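Local coordinates for protein adenine phosphoribosyltransferase, putative (Trypanosoma brucei brucei, PDB 5VN4) that probably catalyses the transfer of a phosphoribosyl group from 5-phospho-alpha-D-ribose 1-diphosphate to adenine, giving AMP and diphosphate in purine salvage, at residues Leu27-Glu32 / Leu211-Val216. Sequence-based numbering, arbitrary orientation.
Sequences LRKKFE and LVDETV
Val212 lies over one face of the Phe31 ring, its CG2 3.9 Å above the ring plane and displaced toward the rim, while its CG1 reaches Phe31 CB at 3.7 Å. The flat ring offers a broad surface to the branched valine, whose CG1 also sits over a face of the Arg28 guanidinium and so fills the angle between two side chains of the helix. Leu211 CD1 meets Phe31 CE2 at 4.1 Å and touches Leu27 as well, a leucine being long enough to reach both; Val216 CG2 packs on Glu32 CA one helical turn beyond Arg28.

Arg28 is long enough to span from helix to carboxylate: CG stands anti to the backbone N (chi1 176°) and the chain bends at chi3. Its NH1 forms a salt bridge and hydrogen bond to Asp213 OD1 (3.0 Å), approaching from above the carboxylate plane; guanidinium and carboxylate planes are 53° apart. Arg28 NH2 donates to Leu21 O and Arg28 NE to Ser22 O. Asp213 OD1 takes three donors in all: Arg28 NH1, Thr215 OG1 on its syn lone pair (2.7 Å), and Thr215 N, whose bond makes an Asx turn. One water joins Arg28 NH1, Thr215 OG1 and Glu32 OE2.

The side chain of Val216 is about 9 Å from bound adenine. Helix 26-34 thus packs on the end of strand 208-213, inside the mixed sheet of the type I phosphoribosyltransferase fold.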
ATOM      1  N   LEU A  27      -4.207   8.057  21.906  1.00 13.75           N
ATOM      2  CA  LEU A  27      -3.953   7.300  20.686  1.00 13.99           C
ATOM      3  C   LEU A  27      -2.983   6.155  20.948  1.00 12.57           C
ATOM      4  O   LEU A  27      -3.145   5.060  20.393  1.00 12.86           O
ATOM      5  CB  LEU A  27      -3.453   8.225  19.575  1.00 14.02           C
ATOM      6  CG  LEU A  27      -3.143   7.559  18.232  1.00 14.25           C
ATOM      7  CD1 LEU A  27      -4.334   6.756  17.718  1.00 14.53           C
ATOM      8  CD2 LEU A  27      -2.699   8.590  17.194  1.00 15.62           C
ATOM      9  N   ARG A  28      -1.979   6.379  21.805  1.00 12.62           N
ATOM     10  CA  ARG A  28      -1.111   5.275  22.206  1.00 11.66           C
ATOM     11  C   ARG A  28      -1.908   4.162  22.884  1.00 11.80           C
ATOM     12  O   ARG A  28      -1.690   2.978  22.610  1.00 12.26           O
ATOM     13  CB  ARG A  28       0.010   5.758  23.123  1.00 12.32           C
ATOM     14  CG  ARG A  28       0.883   4.612  23.629  1.00 12.24           C
ATOM     15  CD  ARG A  28       2.018   5.088  24.511  1.00 13.91           C
ATOM     16  NE  ARG A  28       3.054   5.825  23.785  1.00 13.48           N
ATOM     17  CZ  ARG A  28       4.073   5.261  23.133  1.00 12.80           C
ATOM     18  NH1 ARG A  28       4.181   3.934  23.049  1.00 13.84           N
ATOM     19  NH2 ARG A  28       4.978   6.026  22.538  1.00 12.15           N
ATOM     20  N   LYS A  29      -2.834   4.522  23.777  1.00 12.32           N
ATOM     21  CA  LYS A  29      -3.630   3.505  24.457  1.00 13.23           C
ATOM     22  C   LYS A  29      -4.443   2.681  23.464  1.00 12.86           C
ATOM     23  O   LYS A  29      -4.617   1.471  23.651  1.00 14.44           O
ATOM     24  CB  LYS A  29      -4.530   4.160  25.503  1.00 15.99           C
ATOM     25  CG  LYS A  29      -3.777   4.940  26.573  1.00 20.67           C
ATOM     26  CD  LYS A  29      -2.977   4.043  27.511  1.00 24.69           C
ATOM     27  CE  LYS A  29      -2.340   4.873  28.635  1.00 28.97           C
ATOM     28  NZ  LYS A  29      -1.563   4.068  29.618  1.00 32.35           N
ATOM     29  N   LYS A  30      -4.958   3.315  22.404  1.00 13.32           N
ATOM     30  CA  LYS A  30      -5.666   2.557  21.373  1.00 13.16           C
ATOM     31  C   LYS A  30      -4.738   1.579  20.657  1.00 12.14           C
ATOM     32  O   LYS A  30      -5.112   0.426  20.415  1.00 12.89           O
ATOM     33  CB  LYS A  30      -6.326   3.508  20.370  1.00 14.55           C
ATOM     34  CG  LYS A  30      -7.488   4.302  20.954  1.00 17.19           C
ATOM     35  CD  LYS A  30      -8.138   5.200  19.919  1.00 20.30           C
ATOM     36  CE  LYS A  30      -9.364   5.879  20.489  1.00 22.76           C
ATOM     37  NZ  LYS A  30      -9.016   6.721  21.660  1.00 23.55           N
ATOM     38  N   PHE A  31      -3.527   2.024  20.296  1.00 11.54           N
ATOM     39  CA  PHE A  31      -2.543   1.121  19.700  1.00 11.30           C
ATOM     40  C   PHE A  31      -2.240  -0.049  20.628  1.00 11.62           C
ATOM     41  O   PHE A  31      -2.066  -1.186  20.170  1.00 12.85           O
ATOM     42  CB  PHE A  31      -1.232   1.863  19.426  1.00 11.75           C
ATOM     43  CG  PHE A  31      -1.140   2.508  18.065  1.00 10.90           C
ATOM     44  CD1 PHE A  31      -0.807   1.760  16.941  1.00 11.67           C
ATOM     45  CD2 PHE A  31      -1.321   3.876  17.917  1.00 11.88           C
ATOM     46  CE1 PHE A  31      -0.684   2.369  15.683  1.00 11.54           C
ATOM     47  CE2 PHE A  31      -1.194   4.479  16.668  1.00 11.46           C
ATOM     48  CZ  PHE A  31      -0.871   3.719  15.555  1.00 11.42           C
ATOM     49  N   GLU A  32      -2.155   0.210  21.938  1.00 11.09           N
ATOM     50  CA  GLU A  32      -1.782  -0.847  22.875  1.00 12.24           C
ATOM     51  C   GLU A  32      -2.801  -1.977  22.891  1.00 12.63           C
ATOM     52  O   GLU A  32      -2.453  -3.115  23.218  1.00 14.10           O
ATOM     53  CB  GLU A  32      -1.613  -0.273  24.280  1.00 13.26           C
ATOM     54  CG  GLU A  32      -0.322   0.516  24.442  1.00 14.74           C
ATOM     55  CD  GLU A  32      -0.223   1.253  25.765  1.00 16.66           C
ATOM     56  OE1 GLU A  32      -1.183   1.185  26.563  1.00 18.71           O
ATOM     57  OE2 GLU A  32       0.821   1.907  26.005  1.00 17.56           O
ATOM     58  N   LEU A 211       4.564   6.959  15.876  1.00 10.66           N
ATOM     59  CA  LEU A 211       3.488   7.163  16.845  1.00 10.97           C
ATOM     60  C   LEU A 211       3.673   6.320  18.103  1.00 10.45           C
ATOM     61  O   LEU A 211       3.565   6.837  19.223  1.00 11.26           O
ATOM     62  CB  LEU A 211       2.126   6.905  16.200  1.00 10.82           C
ATOM     63  CG  LEU A 211       1.778   7.885  15.079  1.00 12.16           C
ATOM     64  CD1 LEU A 211       0.328   7.670  14.625  1.00 13.26           C
ATOM     65  CD2 LEU A 211       2.013   9.336  15.494  1.00 15.38           C
ATOM     66  N   VAL A 212       3.929   5.018  17.950  1.00 10.06           N
ATOM     67  CA  VAL A 212       4.244   4.214  19.126  1.00 10.92           C
ATOM     68  C   VAL A 212       5.647   3.628  18.998  1.00 10.90           C
ATOM     69  O   VAL A 212       6.369   3.907  18.026  1.00 10.82           O
ATOM     70  CB  VAL A 212       3.147   3.184  19.486  1.00 10.77           C
ATOM     71  CG1 VAL A 212       1.853   3.913  19.845  1.00 11.89           C
ATOM     72  CG2 VAL A 212       2.919   2.196  18.356  1.00 13.03           C
ATOM     73  N   ASP A 213       6.056   2.857  20.002  1.00 11.21           N
ATOM     74  CA  ASP A 213       7.428   2.393  20.131  1.00 11.33           C
ATOM     75  C   ASP A 213       7.403   0.965  20.654  1.00 11.78           C
ATOM     76  O   ASP A 213       6.342   0.339  20.766  1.00 12.17           O
ATOM     77  CB  ASP A 213       8.252   3.353  21.003  1.00 12.90           C
ATOM     78  CG  ASP A 213       7.755   3.429  22.437  1.00 14.76           C
ATOM     79  OD1 ASP A 213       6.847   2.649  22.802  1.00 13.92           O
ATOM     80  OD2 ASP A 213       8.288   4.262  23.205  1.00 18.23           O
ATOM     81  N   GLU A 214       8.589   0.464  21.011  1.00 12.03           N
ATOM     82  CA  GLU A 214       8.725  -0.923  21.441  1.00 13.02           C
ATOM     83  C   GLU A 214       7.915  -1.255  22.693  1.00 13.02           C
ATOM     84  O   GLU A 214       7.668  -2.438  22.956  1.00 14.29           O
ATOM     85  CB  GLU A 214      10.204  -1.275  21.656  1.00 13.48           C
ATOM     86  CG  GLU A 214      10.948  -0.392  22.654  1.00 14.63           C
ATOM     87  CD  GLU A 214      11.662   0.784  21.997  1.00 14.52           C
ATOM     88  OE1 GLU A 214      11.075   1.404  21.093  1.00 14.04           O
ATOM     89  OE2 GLU A 214      12.820   1.097  22.379  1.00 16.47           O
ATOM     90  N   THR A 215       7.500  -0.257  23.479  1.00 13.24           N
ATOM     91  CA  THR A 215       6.708  -0.575  24.665  1.00 13.84           C
ATOM     92  C   THR A 215       5.332  -1.115  24.304  1.00 14.78           C
ATOM     93  O   THR A 215       4.673  -1.707  25.164  1.00 16.41           O
ATOM     94  CB  THR A 215       6.564   0.634  25.594  1.00 14.97           C
ATOM     95  OG1 THR A 215       5.727   1.624  24.987  1.00 15.81           O
ATOM     96  CG2 THR A 215       7.916   1.233  25.925  1.00 16.84           C
ATOM     97  N   VAL A 216       4.880  -0.917  23.062  1.00 15.03           N
ATOM     98  CA  VAL A 216       3.604  -1.484  22.633  1.00 15.94           C
ATOM     99  C   VAL A 216       3.687  -2.998  22.477  1.00 17.22           C
ATOM    100  O   VAL A 216       2.653  -3.676  22.485  1.00 18.68           O
ATOM    101  CB  VAL A 216       3.105  -0.789  21.347  1.00 16.60           C
ATOM    102  CG1 VAL A 216       3.725  -1.418  20.102  1.00 16.15           C
ATOM    103  CG2 VAL A 216       1.590  -0.810  21.269  1.00 18.61           C
TER
HETATM  104  O   HOH W   1       2.874   1.658  24.105  1.00 16.19           O